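Local coordinates for protein magnesium transporter, putative (Shewanella oneidensis MR-1, PDB 3KXR) that forms the CBS-pair region, with part of the MgtE N domain, of a putative magnesium transporter that probably moves cations across the membrane, at residues D98-L101 against G102-R105; R105-D108 against I109-E113. All coordinates share one frame; numbering follows the deposited sequence.

Interaction 1 (D98-L101 against G102-R105); sequences DKYL and GTVR
Tyr100 lays its ring along the strand that follows it, over Gly102 and as far as the hydroxyl of Thr103. Three pieces of geometry define the arrangement. The amide nitrogen of Gly102 sits over the centre of the Tyr100 ring, 3.5 Å above its plane. Farther along the ring, Tyr100 CE1 comes within 3.3 Å of Gly102 O, while Tyr100 CZ rests 3.4 Å from Gly102 CA, so one face follows the glycine backbone closely. At the phenol end, Thr103 OG1 lies at the ring edge, in its plane, and makes a 2.7 Å hydrogen bond with Tyr100 OH in which either hydroxyl may be the donor. The bond ties the phenol oxygen from the ring edge, while the glycine backbone lies against one face.

The torsions account for this layout. With CG opposite the backbone N (chi1 170°), Tyr100 swings its ring over the residues that follow, and the two side chains meet at an oblique angle. Thr103 turns OG1 opposite its carbonyl carbon (chi1 -62°), which presents the oxygen to the phenol. Backbone shape contributes too: Leu101 and Gly102 both form backbone hydrogen bonds with Ile93, which is the evidence for a classic beta bulge.

This bulge lies in strand 100-105, the second arm of the hairpin with 90-94 and a border strand of the three-stranded sheet within this chain. Thr103 also packs on Asn90 and Phe92 of the partner strand, whereas Tyr100 touches Ser126, Ala128, and Pro151 and Ile153 of strand 149-153, so the tyrosine joins the first CBS-domain range to strand 149-153 of the second.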
ATOM      1  N   ASP A  98      10.242  22.557   7.365  1.00 43.58           N
ATOM      2  CA  ASP A  98      11.012  21.322   7.631  1.00 44.27           C
ATOM      3  C   ASP A  98      12.514  21.551   7.724  1.00 43.30           C
ATOM      4  O   ASP A  98      13.278  20.599   7.640  1.00 42.80           O
ATOM      5  CB  ASP A  98      10.745  20.235   6.554  1.00 45.04           C
ATOM      6  CG  ASP A  98       9.907  19.069   7.059  1.00 49.04           C
ATOM      7  OD1 ASP A  98      10.335  18.324   7.983  1.00 52.07           O
ATOM      8  OD2 ASP A  98       8.803  18.858   6.487  1.00 58.66           O
ATOM      9  N   LYS A  99      12.941  22.798   7.885  1.00 42.58           N
ATOM     10  CA  LYS A  99      14.356  23.089   8.075  1.00 42.16           C
ATOM     11  C   LYS A  99      14.757  22.672   9.464  1.00 40.11           C
ATOM     12  O   LYS A  99      14.100  23.040  10.425  1.00 39.61           O
ATOM     13  CB  LYS A  99      14.646  24.583   7.918  1.00 42.70           C
ATOM     14  CG  LYS A  99      14.137  25.153   6.599  1.00 48.57           C
ATOM     15  CD  LYS A  99      14.931  24.634   5.368  1.00 53.50           C
ATOM     16  CE  LYS A  99      14.217  24.974   4.027  1.00 56.90           C
ATOM     17  NZ  LYS A  99      13.651  23.745   3.334  1.00 60.79           N
ATOM     18  N   TYR A 100      15.838  21.922   9.561  1.00 38.23           N
ATOM     19  CA  TYR A 100      16.377  21.551  10.839  1.00 37.19           C
ATOM     20  C   TYR A 100      16.798  22.809  11.564  1.00 36.99           C
ATOM     21  O   TYR A 100      17.553  23.572  11.018  1.00 37.03           O
ATOM     22  CB  TYR A 100      17.585  20.655  10.654  1.00 36.80           C
ATOM     23  CG  TYR A 100      18.393  20.387  11.900  1.00 36.35           C
ATOM     24  CD1 TYR A 100      17.957  19.493  12.859  1.00 37.04           C
ATOM     25  CD2 TYR A 100      19.615  20.983  12.092  1.00 37.90           C
ATOM     26  CE1 TYR A 100      18.690  19.217  13.980  1.00 34.79           C
ATOM     27  CE2 TYR A 100      20.360  20.731  13.240  1.00 37.22           C
ATOM     28  CZ  TYR A 100      19.888  19.828  14.164  1.00 38.20           C
ATOM     29  OH  TYR A 100      20.618  19.573  15.300  1.00 39.99           O
ATOM     30  N   LEU A 101      16.299  23.004  12.787  1.00 36.20           N
ATOM     31  CA  LEU A 101      16.730  24.085  13.677  1.00 35.65           C
ATOM     32  C   LEU A 101      17.729  23.639  14.777  1.00 35.57           C
ATOM     33  O   LEU A 101      18.558  24.407  15.192  1.00 35.69           O
ATOM     34  CB  LEU A 101      15.490  24.659  14.374  1.00 35.52           C
ATOM     35  CG  LEU A 101      14.341  25.204  13.524  1.00 36.36           C
ATOM     36  CD1 LEU A 101      13.286  25.764  14.421  1.00 33.89           C
ATOM     37  CD2 LEU A 101      14.860  26.301  12.545  1.00 37.33           C
ATOM     38  N   GLY A 102      17.592  22.425  15.303  1.00 35.45           N
ATOM     39  CA  GLY A 102      18.415  21.972  16.429  1.00 35.18           C
ATOM     40  C   GLY A 102      17.918  20.688  17.074  1.00 35.34           C
ATOM     41  O   GLY A 102      16.964  20.080  16.624  1.00 34.69           O
ATOM     42  N   THR A 103      18.573  20.308  18.155  1.00 36.10           N
ATOM     43  CA  THR A 103      18.352  19.059  18.841  1.00 36.67           C
ATOM     44  C   THR A 103      18.091  19.347  20.301  1.00 37.53           C
ATOM     45  O   THR A 103      18.780  20.166  20.901  1.00 36.54           O
ATOM     46  CB  THR A 103      19.650  18.207  18.738  1.00 37.21           C
ATOM     47  OG1 THR A 103      19.906  17.929  17.360  1.00 37.30           O
ATOM     48  CG2 THR A 103      19.585  16.890  19.536  1.00 35.60           C
ATOM     49  N   VAL A 104      17.100  18.686  20.890  1.00 38.85           N
ATOM     50  CA  VAL A 104      16.967  18.712  22.355  1.00 40.16           C
ATOM     51  C   VAL A 104      17.283  17.330  22.895  1.00 40.05           C
ATOM     52  O   VAL A 104      16.889  16.357  22.297  1.00 41.00           O
ATOM     53  CB  VAL A 104      15.562  19.202  22.823  1.00 40.06           C
ATOM     54  CG1 VAL A 104      15.166  20.510  22.107  1.00 42.52           C
ATOM     55  CG2 VAL A 104      14.504  18.151  22.594  1.00 41.38           C
ATOM     56  N   ARG A 105      17.977  17.242  24.018  1.00 40.64           N
ATOM     57  CA  ARG A 105      18.325  15.939  24.605  1.00 41.36           C
ATOM     58  C   ARG A 105      17.372  15.453  25.652  1.00 41.49           C
ATOM     59  O   ARG A 105      16.933  16.203  26.501  1.00 41.05           O
ATOM     60  CB  ARG A 105      19.650  16.002  25.318  1.00 41.63           C
ATOM     61  CG  ARG A 105      20.780  16.472  24.496  1.00 44.96           C
ATOM     62  CD  ARG A 105      22.012  16.359  25.364  1.00 50.60           C
ATOM     63  NE  ARG A 105      23.124  16.993  24.695  1.00 56.43           N
ATOM     64  CZ  ARG A 105      23.827  16.457  23.692  1.00 61.95           C
ATOM     65  NH1 ARG A 105      23.542  15.227  23.238  1.00 63.39           N
ATOM     66  NH2 ARG A 105      24.843  17.158  23.148  1.00 63.19           N
TER

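Interaction 2 (R105-D108 against I109-E113); sequences RRYD and IFKHE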
ATOM      1  N   ARG A 105      17.977  17.242  24.018  1.00 40.64           N
ATOM      2  CA  ARG A 105      18.325  15.939  24.605  1.00 41.36           C
ATOM      3  C   ARG A 105      17.372  15.453  25.652  1.00 41.49           C
ATOM      4  O   ARG A 105      16.933  16.203  26.501  1.00 41.05           O
ATOM      5  CB  ARG A 105      19.650  16.002  25.318  1.00 41.63           C
ATOM      6  CG  ARG A 105      20.780  16.472  24.496  1.00 44.96           C
ATOM      7  CD  ARG A 105      22.012  16.359  25.364  1.00 50.60           C
ATOM      8  NE  ARG A 105      23.124  16.993  24.695  1.00 56.43           N
ATOM      9  CZ  ARG A 105      23.827  16.457  23.692  1.00 61.95           C
ATOM     10  NH1 ARG A 105      23.542  15.227  23.238  1.00 63.39           N
ATOM     11  NH2 ARG A 105      24.843  17.158  23.148  1.00 63.19           N
ATOM     12  N   ARG A 106      17.137  14.156  25.666  1.00 42.21           N
ATOM     13  CA  ARG A 106      16.276  13.595  26.674  1.00 43.07           C
ATOM     14  C   ARG A 106      16.634  14.068  28.080  1.00 43.18           C
ATOM     15  O   ARG A 106      15.772  14.508  28.834  1.00 43.20           O
ATOM     16  CB  ARG A 106      16.325  12.073  26.654  1.00 42.83           C
ATOM     17  CG  ARG A 106      15.606  11.527  27.836  1.00 45.12           C
ATOM     18  CD  ARG A 106      15.029  10.192  27.654  1.00 47.53           C
ATOM     19  NE  ARG A 106      16.015   9.298  27.127  1.00 50.93           N
ATOM     20  CZ  ARG A 106      15.724   8.315  26.290  1.00 56.10           C
ATOM     21  NH1 ARG A 106      14.462   8.065  25.911  1.00 55.18           N
ATOM     22  NH2 ARG A 106      16.706   7.565  25.844  1.00 59.41           N
ATOM     23  N   TYR A 107      17.897  13.928  28.452  1.00 43.57           N
ATOM     24  CA  TYR A 107      18.292  14.228  29.813  1.00 44.17           C
ATOM     25  C   TYR A 107      17.961  15.677  30.204  1.00 44.43           C
ATOM     26  O   TYR A 107      17.491  15.927  31.307  1.00 44.20           O
ATOM     27  CB  TYR A 107      19.761  13.948  30.030  1.00 44.45           C
ATOM     28  CG  TYR A 107      20.207  14.245  31.441  1.00 46.79           C
ATOM     29  CD1 TYR A 107      20.184  13.254  32.414  1.00 48.55           C
ATOM     30  CD2 TYR A 107      20.643  15.525  31.809  1.00 48.91           C
ATOM     31  CE1 TYR A 107      20.586  13.518  33.700  1.00 49.80           C
ATOM     32  CE2 TYR A 107      21.051  15.795  33.093  1.00 49.45           C
ATOM     33  CZ  TYR A 107      21.021  14.782  34.036  1.00 50.73           C
ATOM     34  OH  TYR A 107      21.419  15.017  35.333  1.00 53.96           O
ATOM     35  N   ASP A 108      18.191  16.610  29.295  1.00 44.71           N
ATOM     36  CA  ASP A 108      17.884  18.005  29.572  1.00 45.78           C
ATOM     37  C   ASP A 108      16.400  18.231  29.578  1.00 45.85           C
ATOM     38  O   ASP A 108      15.918  18.942  30.443  1.00 46.86           O
ATOM     39  CB  ASP A 108      18.526  18.987  28.577  1.00 45.87           C
ATOM     40  CG  ASP A 108      20.038  18.800  28.449  1.00 48.69           C
ATOM     41  OD1 ASP A 108      20.709  18.469  29.466  1.00 48.40           O
ATOM     42  OD2 ASP A 108      20.547  18.961  27.305  1.00 53.35           O
ATOM     43  N   ILE A 109      15.645  17.652  28.653  1.00 46.05           N
ATOM     44  CA  ILE A 109      14.247  18.027  28.609  1.00 46.57           C
ATOM     45  C   ILE A 109      13.421  17.470  29.753  1.00 46.94           C
ATOM     46  O   ILE A 109      12.321  17.968  29.995  1.00 48.14           O
ATOM     47  CB  ILE A 109      13.509  17.737  27.282  1.00 46.89           C
ATOM     48  CG1 ILE A 109      13.222  16.281  27.137  1.00 47.31           C
ATOM     49  CG2 ILE A 109      14.170  18.391  26.047  1.00 48.01           C
ATOM     50  CD1 ILE A 109      11.805  16.011  27.432  1.00 48.82           C
ATOM     51  N   PHE A 110      13.918  16.467  30.470  1.00 46.60           N
ATOM     52  CA  PHE A 110      13.247  16.058  31.706  1.00 46.24           C
ATOM     53  C   PHE A 110      13.595  16.924  32.888  1.00 46.77           C
ATOM     54  O   PHE A 110      13.101  16.688  33.969  1.00 47.40           O
ATOM     55  CB  PHE A 110      13.443  14.563  31.997  1.00 46.14           C
ATOM     56  CG  PHE A 110      12.498  13.698  31.204  1.00 44.59           C
ATOM     57  CD1 PHE A 110      11.191  13.494  31.639  1.00 43.22           C
ATOM     58  CD2 PHE A 110      12.868  13.178  29.973  1.00 44.03           C
ATOM     59  CE1 PHE A 110      10.292  12.725  30.881  1.00 43.10           C
ATOM     60  CE2 PHE A 110      11.972  12.400  29.207  1.00 43.45           C
ATOM     61  CZ  PHE A 110      10.697  12.183  29.655  1.00 43.16           C
ATOM     62  N   LYS A 111      14.390  17.964  32.677  1.00 47.33           N
ATOM     63  CA  LYS A 111      14.672  18.946  33.729  1.00 48.15           C
ATOM     64  C   LYS A 111      13.975  20.273  33.540  1.00 47.37           C
ATOM     65  O   LYS A 111      14.116  21.133  34.381  1.00 47.69           O
ATOM     66  CB  LYS A 111      16.190  19.209  33.854  1.00 48.92           C
ATOM     67  CG  LYS A 111      16.977  17.972  34.278  1.00 51.83           C
ATOM     68  CD  LYS A 111      18.420  18.265  34.671  1.00 56.13           C
ATOM     69  CE  LYS A 111      18.861  17.303  35.780  1.00 58.62           C
ATOM     70  NZ  LYS A 111      20.307  17.438  36.087  1.00 61.50           N
ATOM     71  N   HIS A 112      13.236  20.460  32.456  1.00 46.83           N
ATOM     72  CA  HIS A 112      12.574  21.736  32.232  1.00 46.54           C
ATOM     73  C   HIS A 112      11.091  21.650  32.521  1.00 46.07           C
ATOM     74  O   HIS A 112      10.562  20.584  32.804  1.00 45.76           O
ATOM     75  CB  HIS A 112      12.854  22.230  30.815  1.00 47.06           C
ATOM     76  CG  HIS A 112      14.226  22.800  30.652  1.00 48.47           C
ATOM     77  ND1 HIS A 112      15.299  22.051  30.220  1.00 50.28           N
ATOM     78  CD2 HIS A 112      14.708  24.039  30.906  1.00 49.43           C
ATOM     79  CE1 HIS A 112      16.380  22.807  30.193  1.00 50.19           C
ATOM     80  NE2 HIS A 112      16.050  24.016  30.613  1.00 50.03           N
ATOM     81  N   GLU A 113      10.428  22.795  32.498  1.00 45.94           N
ATOM     82  CA  GLU A 113       9.009  22.844  32.779  1.00 46.18           C
ATOM     83  C   GLU A 113       8.248  22.483  31.519  1.00 44.95           C
ATOM     84  O   GLU A 113       8.671  22.843  30.431  1.00 44.71           O
ATOM     85  CB  GLU A 113       8.627  24.231  33.310  1.00 47.28           C
ATOM     86  CG  GLU A 113       9.325  24.606  34.655  1.00 50.58           C
ATOM     87  CD  GLU A 113       9.016  23.580  35.776  1.00 57.00           C
ATOM     88  OE1 GLU A 113       7.803  23.302  36.036  1.00 57.85           O
ATOM     89  OE2 GLU A 113       9.990  23.024  36.367  1.00 59.70           O
TER
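A short helix, 106-109, follows directly on the last strand of the first CBS-domain range, and this contact is its single turn with the exit into the next loop. Arg105 is the N-cap residue; its O receives Ile109 N at 2.9 Å, nearly in line with the carbonyl, and Arg106 O likewise takes Phe110 N. Beside that second bond, the aliphatic part of Arg106 runs alongside the Phe110 ring, with CG 3.8 Å from Phe110 CD2, and Arg106 O lies near the plane of the ring at its edge.

On another side of the turn, Tyr107 and Lys111 cross, and Lys111 NZ donates to Tyr107 OH at 2.8 Å. Ile109 faces inward, packing on Ala76 and Phe80 of helix 73-82, while the guanidinium of Arg105 leaves the turn to form a salt bridge with Glu147.

The C-terminal end of the turn converges on one acceptor. Lys111 N approaches Asp108 O at 2.9 Å from one face of the carbonyl plane; from the opposite face comes His112 ND1, 3.2 Å from Asp108 O. Both donors stand well out of that plane, by 52° and 53° respectively. Replacing His112 with an alanine would probably leave Asp108 O with Lys111 N but without its second donor, on the opposite face. Asp108 O itself sits 22° out of the imidazole plane.

Overall arrangement
Followed from the N terminus, the chain enters interaction 1 in the last residues of the hairpin connection between strands 90-94 and 100-105, runs up strand 100-105, and passes at Arg105 directly into interaction 2. The two neither nest nor cross: they are consecutive local contacts, with centres about 15 Å apart, that share Arg105. Neither closes a long loop; the first spans a bulge within one strand, the second a single helical turn and its exit. They also touch through side chains, Val104 CG2 lying 3.5 Å from Ile109 CG2. Interaction 1 packs by side chains on the second CBS range, and interaction 2 packs against helix 73-82 of the first.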